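Local structure of Ispd/ispf bifunctional enzyme (Campylobacter jejuni, 1W55) at residues Leu33-Phe47 and Met93-Phe107. The protein catalyses two steps of non-mevalonate isoprenoid biosynthesis, transferring CMP from CTP to methylerythritol phosphate and, in its other domain, cyclising the phosphorylated product with release of CMP. Numbering follows the deposited sequence.
With C (cytidine-5'-monophosphate), chain D; EDO (1,2-ethanediol), chain F.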
loop_
_atom_site.group_PDB
_atom_site.type_symbol
_atom_site.label_atom_id
_atom_site.label_comp_id
_atom_site.label_asym_id
_atom_site.label_seq_id
_atom_site.Cartn_x
_atom_site.Cartn_y
_atom_site.Cartn_z
ATOM N N LEU A 33 -3.812 18.386 18.827
ATOM C CA LEU A 33 -2.374 18.080 18.844
ATOM C C LEU A 33 -1.810 17.974 20.259
ATOM O O LEU A 33 -1.043 17.069 20.530
ATOM C CB LEU A 33 -1.592 19.132 18.030
ATOM C CG LEU A 33 -0.060 19.009 17.977
ATOM C CD1 LEU A 33 0.465 19.384 16.597
ATOM C CD2 LEU A 33 0.637 19.825 19.078
ATOM N N TRP A 34 -2.206 18.886 21.148
ATOM C CA TRP A 34 -1.667 18.950 22.516
ATOM C C TRP A 34 -2.037 17.690 23.278
ATOM O O TRP A 34 -1.247 17.169 24.059
ATOM C CB TRP A 34 -2.164 20.207 23.270
ATOM C CG TRP A 34 -3.659 20.198 23.580
ATOM C CD1 TRP A 34 -4.658 20.761 22.832
ATOM C CD2 TRP A 34 -4.306 19.611 24.723
ATOM N NE1 TRP A 34 -5.877 20.559 23.433
ATOM C CE2 TRP A 34 -5.691 19.842 24.587
ATOM C CE3 TRP A 34 -3.855 18.895 25.840
ATOM C CZ2 TRP A 34 -6.624 19.376 25.517
ATOM C CZ3 TRP A 34 -4.782 18.432 26.765
ATOM C CH2 TRP A 34 -6.153 18.672 26.598
ATOM N N LEU A 35 -3.248 17.197 23.034
ATOM C CA LEU A 35 -3.725 15.984 23.689
ATOM C C LEU A 35 -3.041 14.757 23.085
ATOM O O LEU A 35 -2.592 13.875 23.814
ATOM C CB LEU A 35 -5.256 15.890 23.620
ATOM C CG LEU A 35 -5.951 14.686 24.268
ATOM C CD1 LEU A 35 -5.616 14.549 25.788
ATOM C CD2 LEU A 35 -7.466 14.779 24.032
ATOM N N TYR A 36 -2.921 14.721 21.760
ATOM C CA TYR A 36 -2.169 13.652 21.107
ATOM C C TYR A 36 -0.730 13.525 21.656
ATOM O O TYR A 36 -0.288 12.428 21.991
ATOM C CB TYR A 36 -2.153 13.853 19.587
ATOM C CG TYR A 36 -1.571 12.686 18.827
ATOM C CD1 TYR A 36 -2.400 11.734 18.231
ATOM C CD2 TYR A 36 -0.184 12.531 18.700
ATOM C CE1 TYR A 36 -1.860 10.648 17.521
ATOM C CE2 TYR A 36 0.366 11.460 17.998
ATOM C CZ TYR A 36 -0.475 10.520 17.415
ATOM O OH TYR A 36 0.074 9.459 16.731
ATOM N N ALA A 37 -0.005 14.639 21.734
ATOM C CA ALA A 37 1.377 14.628 22.251
ATOM C C ALA A 37 1.463 14.178 23.712
ATOM O O ALA A 37 2.350 13.396 24.075
ATOM C CB ALA A 37 2.034 16.004 22.078
ATOM N N THR A 38 0.536 14.661 24.540
ATOM C CA THR A 38 0.487 14.301 25.959
ATOM C C THR A 38 0.176 12.812 26.145
ATOM O O THR A 38 0.841 12.129 26.932
ATOM C CB THR A 38 -0.529 15.180 26.726
ATOM O OG1 THR A 38 -0.243 16.567 26.501
ATOM C CG2 THR A 38 -0.329 15.037 28.203
ATOM N N LYS A 39 -0.811 12.318 25.398
ATOM C CA LYS A 39 -1.180 10.900 25.422
ATOM C C LYS A 39 0.011 10.027 25.054
ATOM O O LYS A 39 0.272 9.032 25.719
ATOM C CB LYS A 39 -2.352 10.609 24.466
ATOM C CG LYS A 39 -3.720 10.938 25.044
ATOM C CD LYS A 39 -4.829 10.447 24.121
ATOM C CE LYS A 39 -6.182 10.484 24.797
ATOM N NZ LYS A 39 -7.273 10.363 23.788
ATOM N N ASN A 40 0.716 10.410 23.989
ATOM C CA ASN A 40 1.921 9.716 23.525
ATOM C C ASN A 40 2.994 9.530 24.621
ATOM O O ASN A 40 3.423 8.407 24.898
ATOM C CB ASN A 40 2.506 10.464 22.318
ATOM C CG ASN A 40 3.778 9.817 21.766
ATOM O OD1 ASN A 40 3.765 8.651 21.335
ATOM N ND2 ASN A 40 4.885 10.582 21.758
ATOM N N LEU A 41 3.416 10.635 25.232
ATOM C CA LEU A 41 4.430 10.608 26.286
ATOM C C LEU A 41 3.927 9.897 27.544
ATOM O O LEU A 41 4.661 9.139 28.168
ATOM C CB LEU A 41 4.866 12.037 26.626
ATOM C CG LEU A 41 6.335 12.402 26.436
ATOM C CD1 LEU A 41 6.992 11.607 25.312
ATOM C CD2 LEU A 41 6.462 13.879 26.172
ATOM N N SER A 42 2.669 10.141 27.895
ATOM C CA SER A 42 2.047 9.525 29.056
ATOM C C SER A 42 2.043 7.991 28.969
ATOM O O SER A 42 2.156 7.316 29.994
ATOM C CB SER A 42 0.626 10.057 29.243
ATOM O OG SER A 42 -0.097 9.259 30.170
ATOM N N SER A 43 1.929 7.460 27.751
ATOM C CA SER A 43 1.926 6.018 27.517
ATOM C C SER A 43 3.284 5.332 27.757
ATOM O O SER A 43 3.349 4.102 27.808
ATOM C CB SER A 43 1.425 5.707 26.100
ATOM O OG SER A 43 2.459 5.855 25.138
ATOM N N PHE A 44 4.353 6.119 27.912
ATOM C CA PHE A 44 5.705 5.564 28.050
ATOM C C PHE A 44 6.060 5.166 29.483
ATOM O O PHE A 44 6.981 4.375 29.693
ATOM C CB PHE A 44 6.779 6.536 27.522
ATOM C CG PHE A 44 6.701 6.806 26.042
ATOM C CD1 PHE A 44 7.347 7.909 25.502
ATOM C CD2 PHE A 44 5.975 5.967 25.186
ATOM C CE1 PHE A 44 7.276 8.188 24.134
ATOM C CE2 PHE A 44 5.904 6.221 23.818
ATOM C CZ PHE A 44 6.550 7.337 23.290
ATOM N N TYR A 45 5.336 5.711 30.458
ATOM C CA TYR A 45 5.783 5.665 31.847
ATOM C C TYR A 45 4.642 5.998 32.798
ATOM O O TYR A 45 3.796 6.827 32.472
ATOM C CB TYR A 45 6.936 6.653 32.039
ATOM C CG TYR A 45 7.639 6.589 33.381
ATOM C CD1 TYR A 45 8.695 5.703 33.605
ATOM C CD2 TYR A 45 7.256 7.430 34.424
ATOM C CE1 TYR A 45 9.339 5.653 34.846
ATOM C CE2 TYR A 45 7.890 7.384 35.657
ATOM C CZ TYR A 45 8.924 6.500 35.861
ATOM O OH TYR A 45 9.537 6.476 37.093
ATOM N N PRO A 46 4.604 5.358 33.970
ATOM C CA PRO A 46 3.583 5.680 34.976
ATOM C C PRO A 46 3.952 6.924 35.793
ATOM O O PRO A 46 4.297 6.807 36.977
ATOM C CB PRO A 46 3.547 4.419 35.854
ATOM C CG PRO A 46 4.920 3.845 35.758
ATOM C CD PRO A 46 5.485 4.262 34.414
ATOM N N PHE A 47 3.868 8.100 35.163
ATOM C CA PHE A 47 4.203 9.360 35.828
ATOM C C PHE A 47 3.339 9.579 37.059
ATOM O O PHE A 47 2.143 9.278 37.045
ATOM C CB PHE A 47 4.045 10.547 34.876
ATOM C CG PHE A 47 4.977 10.511 33.700
ATOM C CD1 PHE A 47 4.519 10.097 32.446
ATOM C CD2 PHE A 47 6.307 10.905 33.837
ATOM C CE1 PHE A 47 5.374 10.067 31.343
ATOM C CE2 PHE A 47 7.170 10.883 32.747
ATOM C CZ PHE A 47 6.707 10.467 31.493
ATOM N N MET A 93 10.152 14.987 33.882
ATOM C CA MET A 93 10.292 15.065 32.433
ATOM C C MET A 93 9.525 16.285 31.922
ATOM O O MET A 93 8.368 16.517 32.298
ATOM C CB MET A 93 9.781 13.790 31.763
ATOM C CG MET A 93 9.955 13.790 30.255
ATOM S SD MET A 93 9.688 12.167 29.546
ATOM C CE MET A 93 11.351 11.541 29.664
ATOM N N VAL A 94 10.181 17.058 31.067
ATOM C CA VAL A 94 9.589 18.258 30.498
ATOM C C VAL A 94 9.651 18.166 28.981
ATOM O O VAL A 94 10.667 17.767 28.427
ATOM C CB VAL A 94 10.318 19.533 30.968
ATOM C CG1 VAL A 94 9.634 20.788 30.403
ATOM C CG2 VAL A 94 10.376 19.603 32.495
ATOM N N SER A 95 8.566 18.539 28.314
ATOM C CA SER A 95 8.503 18.432 26.862
ATOM C C SER A 95 7.618 19.490 26.211
ATOM O O SER A 95 6.572 19.850 26.749
ATOM C CB SER A 95 8.031 17.028 26.457
ATOM O OG SER A 95 8.439 16.697 25.141
ATOM N N ASP A 96 8.061 19.995 25.060
ATOM C CA ASP A 96 7.226 20.824 24.189
ATOM C C ASP A 96 6.098 19.970 23.593
ATOM O O ASP A 96 6.375 18.900 23.065
ATOM C CB ASP A 96 8.072 21.376 23.035
ATOM C CG ASP A 96 9.378 22.043 23.500
ATOM O OD1 ASP A 96 9.429 22.633 24.602
ATOM O OD2 ASP A 96 10.408 22.043 22.802
ATOM N N VAL A 97 4.840 20.420 23.646
ATOM C CA VAL A 97 3.769 19.659 22.963
ATOM C C VAL A 97 3.981 19.623 21.468
ATOM O O VAL A 97 3.520 18.701 20.804
ATOM C CB VAL A 97 2.303 20.178 23.181
ATOM C CG1 VAL A 97 1.725 19.684 24.466
ATOM C CG2 VAL A 97 2.180 21.684 23.024
ATOM N N ALA A 98 4.665 20.630 20.935
ATOM C CA ALA A 98 4.884 20.725 19.497
ATOM C C ALA A 98 5.874 19.681 18.979
ATOM O O ALA A 98 6.028 19.527 17.771
ATOM C CB ALA A 98 5.306 22.139 19.100
ATOM N N ARG A 99 6.524 18.962 19.895
ATOM C CA ARG A 99 7.303 17.764 19.556
ATOM C C ARG A 99 6.403 16.535 19.716
ATOM O O ARG A 99 6.355 15.899 20.778
ATOM C CB ARG A 99 8.546 17.652 20.443
ATOM C CG ARG A 99 9.532 18.771 20.215
ATOM C CD ARG A 99 10.743 18.707 21.122
ATOM N NE ARG A 99 11.536 19.932 21.114
ATOM C CZ ARG A 99 12.439 20.249 20.184
ATOM N NH1 ARG A 99 12.689 19.428 19.172
ATOM N NH2 ARG A 99 13.112 21.390 20.279
ATOM N N VAL A 100 5.686 16.215 18.647
ATOM C CA VAL A 100 4.516 15.347 18.749
ATOM C C VAL A 100 4.819 13.856 18.726
ATOM O O VAL A 100 4.224 13.104 19.489
ATOM C CB VAL A 100 3.453 15.698 17.676
ATOM C CG1 VAL A 100 2.173 14.967 17.955
ATOM C CG2 VAL A 100 3.183 17.177 17.679
ATOM N N LEU A 101 5.752 13.444 17.876
ATOM C CA LEU A 101 5.979 12.025 17.602
ATOM C C LEU A 101 7.190 11.411 18.314
ATOM O O LEU A 101 7.812 10.476 17.792
ATOM C CB LEU A 101 6.125 11.803 16.095
ATOM C CG LEU A 101 4.937 12.114 15.171
ATOM C CD1 LEU A 101 5.336 11.879 13.714
ATOM C CD2 LEU A 101 3.703 11.300 15.533
ATOM N N VAL A 102 7.515 11.927 19.495
ATOM C CA VAL A 102 8.617 11.399 20.298
ATOM C C VAL A 102 8.432 9.897 20.495
ATOM O O VAL A 102 7.374 9.454 20.947
ATOM C CB VAL A 102 8.710 12.100 21.679
ATOM C CG1 VAL A 102 9.734 11.402 22.551
ATOM C CG2 VAL A 102 9.070 13.584 21.516
ATOM N N SER A 103 9.460 9.127 20.141
ATOM C CA SER A 103 9.410 7.662 20.182
ATOM C C SER A 103 9.699 7.089 21.567
ATOM O O SER A 103 10.383 7.715 22.385
ATOM C CB SER A 103 10.408 7.075 19.181
ATOM O OG SER A 103 11.702 7.005 19.762
ATOM N N LYS A 104 9.187 5.885 21.809
ATOM C CA LYS A 104 9.459 5.134 23.038
ATOM C C LYS A 104 10.955 4.852 23.190
ATOM O O LYS A 104 11.499 4.797 24.305
ATOM C CB LYS A 104 8.670 3.818 23.019
ATOM C CG LYS A 104 8.954 2.867 24.174
ATOM C CD LYS A 104 8.647 3.490 25.521
ATOM C CE LYS A 104 8.816 2.467 26.626
ATOM N NZ LYS A 104 7.674 2.567 27.570
ATOM N N ASN A 105 11.598 4.680 22.045
ATOM C CA ASN A 105 13.025 4.450 21.945
ATOM C C ASN A 105 13.836 5.585 22.572
ATOM O O ASN A 105 14.684 5.341 23.434
ATOM C CB ASN A 105 13.379 4.298 20.471
ATOM C CG ASN A 105 14.731 3.692 20.257
ATOM O OD1 ASN A 105 15.742 4.394 20.255
ATOM N ND2 ASN A 105 14.762 2.377 20.038
ATOM N N LEU A 106 13.573 6.820 22.136
ATOM C CA LEU A 106 14.262 7.986 22.690
ATOM C C LEU A 106 13.996 8.098 24.180
ATOM O O LEU A 106 14.905 8.397 24.945
ATOM C CB LEU A 106 13.863 9.284 21.975
ATOM C CG LEU A 106 14.383 10.607 22.550
ATOM C CD1 LEU A 106 15.916 10.654 22.534
ATOM C CD2 LEU A 106 13.803 11.793 21.779
ATOM N N PHE A 107 12.755 7.844 24.582
ATOM C CA PHE A 107 12.385 7.877 25.995
ATOM C C PHE A 107 13.282 6.950 26.820
ATOM O O PHE A 107 13.804 7.357 27.857
ATOM C CB PHE A 107 10.906 7.520 26.188
ATOM C CG PHE A 107 10.486 7.414 27.634
ATOM C CD1 PHE A 107 9.933 8.506 28.295
ATOM C CD2 PHE A 107 10.632 6.215 28.332
ATOM C CE1 PHE A 107 9.545 8.409 29.622
ATOM C CE2 PHE A 107 10.250 6.109 29.660
ATOM C CZ PHE A 107 9.707 7.210 30.308
HETATM O OP3 C D . 9.640 26.966 20.791
HETATM P P C D . 9.123 27.857 21.895
HETATM O OP1 C D . 8.235 28.962 21.383
HETATM O OP2 C D . 10.162 28.268 22.912
HETATM O "O5'" C D . 8.061 26.939 22.688
HETATM C "C5'" C D . 8.436 25.720 23.312
HETATM C "C4'" C D . 7.249 25.142 24.084
HETATM O "O4'" C D . 6.948 25.925 25.245
HETATM C "C3'" C D . 5.982 25.086 23.254
HETATM O "O3'" C D . 5.420 23.801 23.443
HETATM C "C2'" C D . 5.075 26.148 23.839
HETATM O "O2'" C D . 3.695 25.810 23.754
HETATM C "C1'" C D . 5.553 26.228 25.280
HETATM N N1 C D . 5.351 27.571 25.820
HETATM C C2 C D . 4.665 27.706 27.038
HETATM O O2 C D . 4.241 26.686 27.646
HETATM N N3 C D . 4.476 28.944 27.538
HETATM C C4 C D . 4.919 30.049 26.879
HETATM N N4 C D . 4.706 31.285 27.402
HETATM C C5 C D . 5.597 29.929 25.670
HETATM C C6 C D . 5.804 28.656 25.154
HETATM C C1 EDO F . 13.566 23.504 23.521
HETATM O O1 EDO F . 12.651 23.589 22.439
HETATM C C2 EDO F . 14.756 22.663 23.115
HETATM O O2 EDO F . 15.248 23.132 21.880
HETATM O O HOH W 1 4.875 13.357 22.406
HETATM O O HOH W 2 5.414 7.126 19.697
HETATM O O HOH W 3 4.876 1.611 26.863
#
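Asn40 on helix 33-42 ties the helix to the 97-103 loop: its ND2 donates to Val102 O at 2.9 Å (N-H...O 172°), in the carbonyl plane and on a lone pair. The other ND2 hydrogen goes to a water that also touches Ala37 O and Val100 O, while a second water links Asn40 OD1 to Val102 O. With CG anti to the backbone N (chi1 180°), the amide extends toward the loop. Trp34 O accepts from Thr38 N and Thr38 OG1, on opposite faces of its plane. In the 42-45 turn, Phe44 O accepts from Lys104 NZ at 2.9 Å (C=O...N 117°, tilted from the carbonyl plane), and a third water joins NZ to Ser43 O. Lys104 CA lies over one face of the Phe44 ring, 3.8 Å from its centroid; Phe44 CB in turn sits over the Phe107 ring. Ser103 OG, the N-cap of helix 104-111, accepts from Leu106 N and also bonds Glu186. Toward the start of helix 33-42, Val100 puts CG2 3.7 Å from Leu33 CD1 and CG1 against Tyr36 CD2; Leu41 CD2 reaches Ser95 CB on the strand. Asp96 OD2 accepts from Arg99 NE (2.9 Å, a salt bridge) and from O1 of an ethanediol, probably from crystallisation; OD1 pairs with Arg76. Helix 33-42 thus packs on strand 91-96 and its following loop in the GT-A-like cytidylyltransferase domain, where Asp96 and Val97 line the CMP pocket.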